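Local structure of UDP-N-acetylglucosamine 4,6-dehydratase (Vibrio fischeri, 3PVZ) at residues 42-46 and 47-51; 52-55 and 56-59; 67-70 and 71-74; 77-80 and 81-85; 204-207 and 208-211. The protein binds NAD in a Rossmann-type domain and probably acts as a lyase, dehydrating UDP-N-acetylglucosamine at the 4 and 6 positions of the sugar. One frame throughout, in Å; residues are numbered along the deposited sequence. Where two conformers were deposited one is given.

Contact 1: residues 42-46 and 47-51. With NAD (nicotinamide-adenine-dinucleotide), chain E.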
# COMPACT_ATOMS: atom_id res chain seq x y z
N GLY A 42 9.36 -0.49 5.09
CA GLY A 42 7.95 -0.42 5.41
C GLY A 42 7.67 0.69 6.38
O GLY A 42 6.71 0.64 7.19
N GLY A 43 8.49 1.73 6.28
CA GLY A 43 8.42 2.81 7.25
C GLY A 43 7.25 3.73 7.06
O GLY A 43 7.10 4.58 7.88
N ALA A 44 6.49 3.65 5.97
CA ALA A 44 5.22 4.41 5.85
C ALA A 44 4.02 3.66 6.42
O ALA A 44 2.90 4.15 6.38
CB ALA A 44 4.94 4.81 4.40
N GLY A 45 4.23 2.47 6.93
CA GLY A 45 3.14 1.63 7.41
C GLY A 45 2.83 2.02 8.83
O GLY A 45 3.47 2.92 9.41
N SER A 46 1.87 1.33 9.45
CA SER A 46 1.41 1.74 10.77
C SER A 46 2.48 1.57 11.83
O SER A 46 2.79 2.55 12.51
CB SER A 46 0.11 1.03 11.16
OG SER A 46 -0.96 1.59 10.41
N ILE A 47 3.06 0.39 12.00
CA ILE A 47 4.17 0.30 12.95
C ILE A 47 5.45 1.03 12.42
O ILE A 47 6.16 1.74 13.19
CB ILE A 47 4.47 -1.13 13.32
CG1 ILE A 47 3.20 -1.79 13.93
CG2 ILE A 47 5.60 -1.11 14.35
CD1 ILE A 47 3.12 -3.36 14.00
N GLY A 48 5.68 0.97 11.11
CA GLY A 48 6.81 1.65 10.48
C GLY A 48 6.89 3.11 10.84
O GLY A 48 7.90 3.62 11.23
N GLN A 49 5.81 3.83 10.63
CA GLN A 49 5.81 5.24 10.94
C GLN A 49 6.06 5.44 12.41
O GLN A 49 6.74 6.37 12.79
CB GLN A 49 4.49 5.87 10.56
CG GLN A 49 4.17 5.83 9.10
CD GLN A 49 3.06 6.87 8.72
OE1 GLN A 49 2.80 7.77 9.49
NE2 GLN A 49 2.45 6.73 7.54
N ALA A 50 5.50 4.61 13.25
CA ALA A 50 5.60 4.86 14.68
C ALA A 50 7.04 4.74 15.10
O ALA A 50 7.50 5.56 15.88
CB ALA A 50 4.71 3.93 15.51
N VAL A 51 7.74 3.73 14.58
CA VAL A 51 9.11 3.53 15.03
C VAL A 51 10.01 4.61 14.38
O VAL A 51 11.00 5.05 14.98
CB VAL A 51 9.60 2.14 14.74
CG1 VAL A 51 9.76 1.96 13.21
CG2 VAL A 51 10.92 1.90 15.52
PA NAD E . 0.99 -2.08 7.44
O1A NAD E . 0.13 -2.63 6.35
O2A NAD E . 0.42 -0.79 7.95
O5B NAD E . 2.38 -1.54 6.88
C5B NAD E . 3.15 -2.47 6.10
C4B NAD E . 4.02 -1.56 5.23
O4B NAD E . 4.90 -2.28 4.40
C3B NAD E . 3.12 -0.67 4.32
O3B NAD E . 3.44 0.70 4.46
C2B NAD E . 3.46 -1.20 2.90
O2B NAD E . 3.25 -0.26 1.86
C1B NAD E . 4.93 -1.61 3.16
N9A NAD E . 5.39 -2.55 2.16
C8A NAD E . 4.82 -3.72 1.82
N7A NAD E . 5.46 -4.28 0.84
C5A NAD E . 6.55 -3.50 0.58
C6A NAD E . 7.59 -3.56 -0.34
N6A NAD E . 7.65 -4.67 -1.15
N1A NAD E . 8.50 -2.59 -0.38
C2A NAD E . 8.42 -1.54 0.43
N3A NAD E . 7.44 -1.44 1.29
C4A NAD E . 6.51 -2.38 1.39
O3 NAD E . 1.19 -3.21 8.57
PN NAD E . 1.53 -2.76 10.10
O1N NAD E . 0.25 -2.71 10.92
O2N NAD E . 2.38 -1.58 10.33
O5D NAD E . 2.21 -4.17 10.63
C5D NAD E . 3.56 -4.28 10.21
C4D NAD E . 4.12 -5.63 10.69
O4D NAD E . 3.70 -5.89 12.07
C3D NAD E . 3.52 -6.78 9.85
O3D NAD E . 4.39 -7.93 9.76
C2D NAD E . 2.31 -7.23 10.70
O2D NAD E . 1.93 -8.59 10.44
C1D NAD E . 2.88 -7.09 12.12
N1N NAD E . 1.83 -7.01 13.14
C2N NAD E . 0.96 -5.99 13.08
C3N NAD E . -0.03 -5.85 14.03
C7N NAD E . -1.01 -4.75 13.96
O7N NAD E . -1.91 -4.76 14.80
N7N NAD E . -0.97 -3.79 13.02
C4N NAD E . -0.14 -6.80 15.07
C5N NAD E . 0.79 -7.83 15.10
C6N NAD E . 1.76 -7.92 14.11
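Gly-43 and Gly-48 lie with their CA atoms 3.8 Å apart, where a type I beta turn from Gly-42 to Gly-45 runs into the first turn of helix 46-56, with Gly-45 at the N-cap. Gly-43, Gly-45 and Gly-48 fit the GxGxxG pattern of Rossmann folds. The helix is entered by the bond from Gln-49 N to Gly-45 O, 2.8 Å long and nearly straight, while the next one, from Ala-50 N to Ser-46 O, is weak. With no side chain on Gly-48 the helix lies directly against the turn, its CA 3.4 Å from Gly-42 O in a CH...O contact, and Gly-45 CA comes to 3.1 Å from NAD O3B. Gln-49 has CG anti to its carbonyl carbon (chi1 -63°) and continues extended, which lays the side chain back along the turn. Its NE2 reaches Ala-44 O at 2.9 Å, coming from above the carbonyl plane, although the acceptor lies near the plane of the glutamine amide. On the NAD side, Ser-46 N donates to O2A at 3.0 Å and Ile-47 N to O2N at 2.7 Å, both almost linearly. The Ile-47 side chain carries its CD1 to 3.2 Å from O4D of the nicotinamide ribose, and Ser-46 OG turns to Asp-207 N. Both phosphates are thus held by successive main-chain N-H groups at the helix start, whose dipole probably adds to the attraction.

Contact 2: residues 52-55 and 56-59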
# COMPACT_ATOMS: atom_id res chain seq x y z
N THR A 52 9.62 5.09 13.20
CA THR A 52 10.37 6.14 12.50
C THR A 52 10.32 7.44 13.31
O THR A 52 11.32 8.13 13.50
CB THR A 52 9.81 6.40 11.06
OG1 THR A 52 9.94 5.22 10.25
CG2 THR A 52 10.59 7.55 10.36
N LYS A 53 9.14 7.73 13.84
CA LYS A 53 8.97 8.88 14.73
C LYS A 53 9.77 8.66 16.02
O LYS A 53 10.50 9.53 16.42
CB LYS A 53 7.53 9.10 15.03
CG LYS A 53 6.78 9.48 13.77
CD LYS A 53 5.50 10.17 14.04
CE LYS A 53 4.47 9.22 14.55
NZ LYS A 53 3.17 9.96 14.75
N GLU A 54 9.69 7.48 16.63
CA GLU A 54 10.52 7.25 17.80
C GLU A 54 11.99 7.51 17.56
O GLU A 54 12.67 7.98 18.44
CB GLU A 54 10.33 5.85 18.40
CG GLU A 54 8.99 5.63 18.99
CD GLU A 54 8.70 6.58 20.13
OE1 GLU A 54 9.45 6.54 21.11
OE2 GLU A 54 7.69 7.31 20.08
N ILE A 55 12.47 7.23 16.37
CA ILE A 55 13.87 7.46 16.05
C ILE A 55 14.07 8.96 15.80
O ILE A 55 14.95 9.60 16.39
CB ILE A 55 14.31 6.61 14.79
CG1 ILE A 55 14.14 5.12 15.08
CG2 ILE A 55 15.74 7.00 14.34
CD1 ILE A 55 14.54 4.14 13.87
N PHE A 56 13.24 9.53 14.95
CA PHE A 56 13.39 10.91 14.55
C PHE A 56 13.47 11.90 15.74
O PHE A 56 14.27 12.82 15.73
CB PHE A 56 12.25 11.31 13.62
CG PHE A 56 12.47 12.62 12.94
CD1 PHE A 56 12.15 13.79 13.58
CD2 PHE A 56 13.03 12.69 11.69
CE1 PHE A 56 12.38 15.01 12.98
CE2 PHE A 56 13.25 13.94 11.06
CZ PHE A 56 12.91 15.09 11.74
N LYS A 57 12.62 11.71 16.74
CA LYS A 57 12.52 12.65 17.86
C LYS A 57 13.76 12.57 18.76
O LYS A 57 13.97 13.44 19.60
CB LYS A 57 11.24 12.36 18.68
CG LYS A 57 11.20 11.04 19.42
CD LYS A 57 10.04 10.93 20.45
CE LYS A 57 8.75 10.40 19.85
NZ LYS A 57 7.69 10.00 20.91
N ARG A 58 14.56 11.51 18.59
CA ARG A 58 15.81 11.36 19.35
C ARG A 58 17.06 11.74 18.52
O ARG A 58 18.20 11.33 18.84
CB ARG A 58 15.92 9.93 19.83
CG ARG A 58 14.87 9.66 20.96
CD ARG A 58 14.94 8.29 21.47
NE ARG A 58 14.03 8.09 22.58
CZ ARG A 58 12.74 7.70 22.48
NH1 ARG A 58 12.17 7.43 21.30
NH2 ARG A 58 12.00 7.57 23.58
N ASN A 59 16.79 12.47 17.43
CA ASN A 59 17.79 13.21 16.66
C ASN A 59 18.91 12.34 16.07
O ASN A 59 20.05 12.51 16.44
CB ASN A 59 18.37 14.31 17.53
CG ASN A 59 19.34 15.18 16.79
OD1 ASN A 59 19.13 15.50 15.62
ND2 ASN A 59 20.46 15.49 17.45
O HOH W 1 8.98 7.51 23.30
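Glu-54 lies alongside both Lys-57 and Arg-58, all pointing the same way, in a salt-bridge network spaced i to i+3 and i to i+4 where helix 46-56 of the Rossmann domain runs out into a type I beta turn, Phe-56 to Asn-59. The glutamate is bent at chi2 (-61°), which brings its carboxylate beside the two cations and divides the two oxygens between them. OE2 takes Lys-57 NZ at 2.8 Å, and the lysine, itself bent at chi3, brings the ammonium in from above the carboxylate plane. OE1 belongs to Arg-58, whose chain is extended from CG to NE. The carboxylate and guanidinium planes are 56° apart: OE1 lies in the guanidinium plane, whereas NH1 approaches from above the plane of the carboxylate. Arg-58 has a second anion in Glu-26, bound through NE, and the Glu-54 side chain also packs on Gln-238 and Glu-242 of helix 237-250. On another side of the helix, Phe-56 sets its ring edge-to-face with Phe-91. NH1 of Arg-58 is held by two acceptors of one residue, Glu-54 OE1 at 2.9 Å in an almost straight bond and Glu-54 O at 3.0 Å.

Contact 3: residues 67-70 and 71-74. With NAD (nicotinamide-adenine-dinucleotide), chain E.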
# COMPACT_ATOMS: atom_id res chain seq x y z
N ASP A 67 9.33 2.73 1.43
CA ASP A 67 8.01 2.11 1.42
C ASP A 67 7.41 2.33 0.06
O ASP A 67 7.71 3.32 -0.60
CB ASP A 67 7.10 2.77 2.47
CG ASP A 67 5.90 1.95 2.80
OD1 ASP A 67 4.96 1.83 1.95
OD2 ASP A 67 5.86 1.49 3.96
N ILE A 68 6.56 1.42 -0.38
CA ILE A 68 6.00 1.56 -1.70
C ILE A 68 4.95 2.62 -1.73
O ILE A 68 4.71 3.16 -2.78
CB ILE A 68 5.41 0.25 -2.29
CG1 ILE A 68 4.53 -0.46 -1.28
CG2 ILE A 68 6.49 -0.68 -2.72
CD1 ILE A 68 3.82 -1.64 -1.86
N SER A 69 4.35 2.97 -0.59
CA SER A 69 3.29 3.96 -0.60
C SER A 69 3.86 5.39 -0.58
O SER A 69 4.28 5.86 0.45
CB SER A 69 2.32 3.75 0.59
OG SER A 69 1.43 4.85 0.70
N GLU A 70 3.82 6.09 -1.73
CA GLU A 70 4.25 7.52 -1.76
C GLU A 70 3.27 8.37 -1.03
O GLU A 70 3.69 9.36 -0.38
CB GLU A 70 4.47 8.07 -3.18
CG GLU A 70 3.42 7.74 -4.21
CD GLU A 70 3.44 8.63 -5.44
OE1 GLU A 70 4.43 9.34 -5.72
OE2 GLU A 70 2.42 8.61 -6.19
N ASN A 71 1.98 8.03 -1.13
CA ASN A 71 0.93 8.76 -0.36
C ASN A 71 1.10 8.72 1.14
O ASN A 71 1.05 9.73 1.77
CB ASN A 71 -0.49 8.34 -0.75
CG ASN A 71 -0.81 8.63 -2.21
OD1 ASN A 71 -0.22 9.52 -2.80
ND2 ASN A 71 -1.72 7.84 -2.80
N ASN A 72 1.30 7.55 1.73
CA ASN A 72 1.51 7.47 3.19
C ASN A 72 2.85 8.04 3.63
O ASN A 72 3.00 8.61 4.72
CB ASN A 72 1.29 6.02 3.66
CG ASN A 72 -0.14 5.60 3.47
OD1 ASN A 72 -1.01 6.45 3.48
ND2 ASN A 72 -0.39 4.33 3.24
N MSE A 73 3.84 7.97 2.75
CA MSE A 73 5.08 8.69 3.05
C MSE A 73 4.89 10.23 3.19
O MSE A 73 5.44 10.88 4.09
CB MSE A 73 6.13 8.38 1.98
CG MSE A 73 7.46 8.79 2.41
SE MSE A 73 8.21 7.44 3.56
CE MSE A 73 8.76 6.25 2.12
N VAL A 74 4.10 10.82 2.30
CA VAL A 74 3.80 12.24 2.42
C VAL A 74 3.16 12.51 3.77
O VAL A 74 3.54 13.47 4.46
CB VAL A 74 2.90 12.77 1.23
CG1 VAL A 74 2.41 14.18 1.52
CG2 VAL A 74 3.64 12.74 -0.08
PA NAD E . 0.99 -2.08 7.44
O1A NAD E . 0.13 -2.63 6.35
O2A NAD E . 0.42 -0.79 7.95
O5B NAD E . 2.38 -1.54 6.88
C5B NAD E . 3.15 -2.47 6.10
C4B NAD E . 4.02 -1.56 5.23
O4B NAD E . 4.90 -2.28 4.40
C3B NAD E . 3.12 -0.67 4.32
O3B NAD E . 3.44 0.70 4.46
C2B NAD E . 3.46 -1.20 2.90
O2B NAD E . 3.25 -0.26 1.86
C1B NAD E . 4.93 -1.61 3.16
N9A NAD E . 5.39 -2.55 2.16
C8A NAD E . 4.82 -3.72 1.82
N7A NAD E . 5.46 -4.28 0.84
C5A NAD E . 6.55 -3.50 0.58
C6A NAD E . 7.59 -3.56 -0.34
N6A NAD E . 7.65 -4.67 -1.15
N1A NAD E . 8.50 -2.59 -0.38
C2A NAD E . 8.42 -1.54 0.43
N3A NAD E . 7.44 -1.44 1.29
C4A NAD E . 6.51 -2.38 1.39
O3 NAD E . 1.19 -3.21 8.57
PN NAD E . 1.53 -2.76 10.10
O1N NAD E . 0.25 -2.71 10.92
O2N NAD E . 2.38 -1.58 10.33
O5D NAD E . 2.21 -4.17 10.63
C5D NAD E . 3.56 -4.28 10.21
C4D NAD E . 4.12 -5.63 10.69
O4D NAD E . 3.70 -5.89 12.07
C3D NAD E . 3.52 -6.78 9.85
O3D NAD E . 4.39 -7.93 9.76
C2D NAD E . 2.31 -7.23 10.70
O2D NAD E . 1.93 -8.59 10.44
C1D NAD E . 2.88 -7.09 12.12
N1N NAD E . 1.83 -7.01 13.14
C2N NAD E . 0.96 -5.99 13.08
C3N NAD E . -0.03 -5.85 14.03
C7N NAD E . -1.01 -4.75 13.96
O7N NAD E . -1.91 -4.76 14.80
N7N NAD E . -0.97 -3.79 13.02
C4N NAD E . -0.14 -6.80 15.07
C5N NAD E . 0.79 -7.83 15.10
C6N NAD E . 1.76 -7.92 14.11
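Ser-69 caps helix 70-83: its OG, anti to the backbone N (chi1 170°), accepts from Asn-72 N at 2.9 Å. The backbone takes up the helix at the same place, Met-73 N donating to Ser-69 O and Val-74 N to Glu-70 O. Asn-72 leans over the cap, its CB 3.2 Å from Ser-69 OG.

A second set of hydrogen bonds belongs to Asp-67, just after strand 62-66. Its OD1 uses the anti lone pair to accept from Ser-69 N at 2.9 Å, closing an Asx turn, and takes O2B of the adenosine ribose of NAD at 2.7 Å. OD2 receives O3B at 2.6 Å and also the amide of Ala-44 in the glycine-rich turn. The carboxylate is thereby fixed in rotation with four donors around it.

Apolar contact comes from selenomethionine Met-73, bent at chi2 and chi3, whose CE reaches 3.9 Å from Asp-67 CB. Ile-68 turns to the adenine instead, its CG2 3.6 Å from N1A.

Glu-70 and Asn-71 turn to the second subunit. Glu-70 binds Ser-127, Lys-123 N and His-124 N there, and Asn-71 ND2 donates to O1A of the other NAD. An acidic residue that receives both ribose hydroxyls is the usual mark of an NAD-preferring Rossmann site, since it would probably repel the 2'-phosphate of NADP.

Contact 4: residues 77-80 and 81-85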
# COMPACT_ATOMS: atom_id res chain seq x y z
N VAL A 77 5.93 12.32 6.60
CA VAL A 77 6.73 13.56 6.64
C VAL A 77 5.92 14.76 7.21
O VAL A 77 6.42 15.46 8.07
CB VAL A 77 7.26 13.91 5.26
CG1 VAL A 77 8.19 15.12 5.33
CG2 VAL A 77 7.99 12.72 4.66
N ARG A 78 4.68 14.97 6.77
CA ARG A 78 3.86 16.07 7.32
C ARG A 78 3.67 15.94 8.83
O ARG A 78 3.85 16.89 9.55
CB ARG A 78 2.53 16.19 6.57
CG ARG A 78 2.75 16.64 5.11
CD ARG A 78 1.46 17.01 4.33
NE ARG A 78 1.74 17.11 2.88
CZ ARG A 78 2.39 18.12 2.28
NH1 ARG A 78 2.82 19.18 2.97
NH2 ARG A 78 2.60 18.07 0.97
N ASP A 79 3.34 14.77 9.31
CA ASP A 79 3.27 14.49 10.73
C ASP A 79 4.62 14.78 11.46
O ASP A 79 4.67 15.36 12.56
CB ASP A 79 2.93 13.00 10.85
CG ASP A 79 2.48 12.59 12.21
OD1 ASP A 79 2.43 13.45 13.13
OD2 ASP A 79 2.18 11.39 12.36
N ILE A 80 5.72 14.34 10.87
CA ILE A 80 7.02 14.57 11.48
C ILE A 80 7.31 16.08 11.50
O ILE A 80 7.81 16.59 12.49
CB ILE A 80 8.15 13.85 10.73
CG1 ILE A 80 8.19 12.39 11.17
CG2 ILE A 80 9.51 14.53 11.00
CD1 ILE A 80 9.03 11.51 10.30
N ARG A 81 7.00 16.77 10.42
CA ARG A 81 7.27 18.21 10.37
C ARG A 81 6.50 18.95 11.46
O ARG A 81 7.06 19.79 12.13
CB ARG A 81 6.97 18.84 9.00
CG ARG A 81 7.71 18.17 7.80
CD ARG A 81 9.14 18.65 7.49
NE ARG A 81 10.17 18.11 8.38
CZ ARG A 81 11.24 17.39 8.03
NH1 ARG A 81 12.08 16.99 8.98
NH2 ARG A 81 11.51 17.10 6.76
N SER A 82 5.24 18.61 11.66
CA SER A 82 4.46 19.37 12.64
C SER A 82 4.71 18.91 14.08
O SER A 82 4.67 19.71 15.00
CB SER A 82 2.97 19.39 12.29
OG SER A 82 2.46 18.09 12.04
N SER A 83 4.99 17.64 14.28
CA SER A 83 5.34 17.15 15.61
C SER A 83 6.73 17.58 16.06
O SER A 83 6.89 17.99 17.20
CB SER A 83 5.25 15.63 15.68
OG SER A 83 3.92 15.22 15.49
N PHE A 84 7.74 17.44 15.19
CA PHE A 84 9.14 17.52 15.64
C PHE A 84 9.96 18.54 14.92
O PHE A 84 10.96 19.00 15.44
CB PHE A 84 9.81 16.16 15.51
CG PHE A 84 9.00 15.02 16.08
CD1 PHE A 84 8.49 15.09 17.36
CD2 PHE A 84 8.82 13.85 15.34
CE1 PHE A 84 7.75 14.03 17.89
CE2 PHE A 84 8.09 12.76 15.86
CZ PHE A 84 7.55 12.84 17.11
N GLY A 85 9.57 18.90 13.71
CA GLY A 85 10.33 19.88 12.95
C GLY A 85 11.45 19.18 12.16
O GLY A 85 11.19 18.23 11.43
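Arg-81 lies beside Val-77, one turn back in helix 70-83, with its CG 4.0 Å from Val-77 CG1. Bends at chi2 (-85°) and chi3 (78°) then curl the arginine toward the end of the helix, where NE and NH1 grip Gly-85 O side-on. NH1 makes the shorter of the two bonds, 2.9 Å, and the oxygen sits at the guanidinium edge, in its plane.

Ile-80 O is shared by Phe-84 N at 2.8 Å and Gly-85 N at 3.1 Å as the chain leaves the helix; Gly-85 has a positive phi of 87° in a conformation that suits glycine. The Phe-84 ring has Ser-83 CB over its centre and touches Ile-80 CG2 loosely, its CD2 4.4 Å away. Ser-82 OG donates to Arg-78 O at 3.1 Å and Ser-83 OG to Asp-79 O at 3.0 Å, and in each case hydroxyl and amide of the serine approach the carbonyl from opposite faces.

Asp-79 has its carboxylate held between Lys-53 of helix 46-56 and Gln-222 of the second subunit. Ile-80 packs on Phe-91 of strand 90-94, within the beta-alpha-beta unit, and on Phe-56 of the neighbouring helix 46-56. The serine hydroxyls thus give two carbonyls a second donor besides the helical amide, while Gly-85 O, beyond the helix, is tied down by the arginine, whose charge probably also suits the helix's negative end.

Contact 5: residues 204-207 and 208-211. With NAD (nicotinamide-adenine-dinucleotide), chain E.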
# COMPACT_ATOMS: atom_id res chain seq x y z
N ALA A 204 -3.85 -0.33 17.94
CA ALA A 204 -5.16 0.34 17.72
C ALA A 204 -5.11 1.25 16.51
O ALA A 204 -4.23 2.08 16.39
CB ALA A 204 -5.61 1.11 18.94
N PHE A 205 -6.05 1.08 15.61
CA PHE A 205 -6.23 1.93 14.46
C PHE A 205 -5.18 1.76 13.39
O PHE A 205 -5.17 2.49 12.41
CB PHE A 205 -6.46 3.41 14.85
CG PHE A 205 -7.73 3.61 15.64
CD1 PHE A 205 -7.72 3.53 17.03
CD2 PHE A 205 -8.94 3.75 14.99
CE1 PHE A 205 -8.91 3.66 17.77
CE2 PHE A 205 -10.13 3.87 15.71
CZ PHE A 205 -10.12 3.83 17.11
N SER A 206 -4.33 0.74 13.52
CA SER A 206 -3.38 0.46 12.46
C SER A 206 -4.14 0.33 11.12
O SER A 206 -5.31 -0.09 11.08
CB SER A 206 -2.52 -0.75 12.78
OG SER A 206 -3.26 -1.94 12.78
N ASP A 207 -3.48 0.78 10.07
CA ASP A 207 -4.01 0.75 8.71
C ASP A 207 -4.54 -0.62 8.34
O ASP A 207 -3.92 -1.63 8.65
CB ASP A 207 -2.90 1.16 7.71
CG ASP A 207 -3.46 1.66 6.36
OD1 ASP A 207 -4.70 1.86 6.24
OD2 ASP A 207 -2.64 1.89 5.42
N GLY A 208 -5.67 -0.67 7.66
CA GLY A 208 -6.26 -1.93 7.29
C GLY A 208 -7.05 -2.68 8.39
O GLY A 208 -7.72 -3.64 8.09
N SER A 209 -6.93 -2.25 9.65
CA SER A 209 -7.59 -2.92 10.77
C SER A 209 -9.08 -2.54 10.81
O SER A 209 -9.50 -1.53 10.25
CB SER A 209 -6.96 -2.48 12.08
OG SER A 209 -7.36 -1.15 12.46
N LEU A 210 -9.85 -3.36 11.52
CA LEU A 210 -11.24 -3.05 11.78
C LEU A 210 -11.43 -1.66 12.37
O LEU A 210 -12.33 -0.93 11.99
CB LEU A 210 -11.85 -4.11 12.70
CG LEU A 210 -12.80 -5.15 12.11
CD1 LEU A 210 -13.47 -5.94 13.28
CD2 LEU A 210 -13.89 -4.49 11.21
N LEU A 211 -10.57 -1.29 13.30
CA LEU A 211 -10.66 0.00 13.94
C LEU A 211 -10.42 1.11 12.94
O LEU A 211 -11.09 2.12 12.96
CB LEU A 211 -9.64 0.12 15.08
CG LEU A 211 -10.18 -0.12 16.49
CD1 LEU A 211 -10.75 -1.55 16.71
CD2 LEU A 211 -9.06 0.17 17.47
PA NAD E . 0.99 -2.08 7.44
O1A NAD E . 0.13 -2.63 6.35
O2A NAD E . 0.42 -0.79 7.95
O5B NAD E . 2.38 -1.54 6.88
C5B NAD E . 3.15 -2.47 6.10
C4B NAD E . 4.02 -1.56 5.23
O4B NAD E . 4.90 -2.28 4.40
C3B NAD E . 3.12 -0.67 4.32
O3B NAD E . 3.44 0.70 4.46
C2B NAD E . 3.46 -1.20 2.90
O2B NAD E . 3.25 -0.26 1.86
C1B NAD E . 4.93 -1.61 3.16
N9A NAD E . 5.39 -2.55 2.16
C8A NAD E . 4.82 -3.72 1.82
N7A NAD E . 5.46 -4.28 0.84
C5A NAD E . 6.55 -3.50 0.58
C6A NAD E . 7.59 -3.56 -0.34
N6A NAD E . 7.65 -4.67 -1.15
N1A NAD E . 8.50 -2.59 -0.38
C2A NAD E . 8.42 -1.54 0.43
N3A NAD E . 7.44 -1.44 1.29
C4A NAD E . 6.51 -2.38 1.39
O3 NAD E . 1.19 -3.21 8.57
PN NAD E . 1.53 -2.76 10.10
O1N NAD E . 0.25 -2.71 10.92
O2N NAD E . 2.38 -1.58 10.33
O5D NAD E . 2.21 -4.17 10.63
C5D NAD E . 3.56 -4.28 10.21
C4D NAD E . 4.12 -5.63 10.69
O4D NAD E . 3.70 -5.89 12.07
C3D NAD E . 3.52 -6.78 9.85
O3D NAD E . 4.39 -7.93 9.76
C2D NAD E . 2.31 -7.23 10.70
O2D NAD E . 1.93 -8.59 10.44
C1D NAD E . 2.88 -7.09 12.12
N1N NAD E . 1.83 -7.01 13.14
C2N NAD E . 0.96 -5.99 13.08
C3N NAD E . -0.03 -5.85 14.03
C7N NAD E . -1.01 -4.75 13.96
O7N NAD E . -1.91 -4.76 14.80
N7N NAD E . -0.97 -3.79 13.02
C4N NAD E . -0.14 -6.80 15.07
C5N NAD E . 0.79 -7.83 15.10
C6N NAD E . 1.76 -7.92 14.11
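The chain doubles back through a type II beta turn from Ser-206 to Ser-209, so that residues 204-207 and 208-211 run 149° apart, and Phe-205 comes to lie across Leu-211. Gly-208, with phi 79°, takes the turn position that suits glycine. Ser-206 O is the acceptor that closes the turn. Ser-209 N reaches it at 3.1 Å, and Ser-209 OG, held between the backbone N and the carbonyl carbon (chi1 75°), reaches it at 2.7 Å in the carbonyl plane. The same hydroxyl caps helix 210-219 through His-212 N.

Phe-205 and Leu-211 cross at about a right angle. Leu-211 CD2 sits over one face of the ring, 3.7 Å from its centroid in a CH-pi contact, displaced toward the rim. The methyl also touches Ala-204 CB at 3.9 Å, and Phe-270 and Ile-273 of helix 270-280 adjoin the leucine.

Toward the cofactor, Ser-206 OG accepts the nicotinamide amide N7N at 3.0 Å, in an almost straight bond. Asp-207 follows with its CB 3.9 Å from phosphate oxygen O2A; its carbonyl is held by Lys-123. Arg-78 of the second subunit donates to Ser-209 O, which brings the dimer interface up to the turn. A helix-capping turn here forms part of the nicotinamide end of the NAD pocket in a Rossmann-type domain, where the bond to the carboxamide probably helps to set how the nicotinamide is turned.

Contacts 1, 3 and 5 gather round one NAD, holding respectively its diphosphate, adenosine ribose and nicotinamide amide, and each stands where a loop enters a helix. Contact 1 is the most buried of them and relies on glycines and backbone amides; contacts 3 and 5 add serine caps and also face the second subunit. Contacts 2 and 4 lie at the far ends of the helices that contacts 1 and 3 begin, 46-56 and 70-83; contact 2 is a salt-bridge network, whereas contact 4 ties carbonyls down with serine hydroxyls and an arginine. They meet through the salt bridge of Lys-53 with Asp-79 and the packing of Phe-56 on Ile-80. Contact 4 is the more exposed of this pair and reaches the dimer interface.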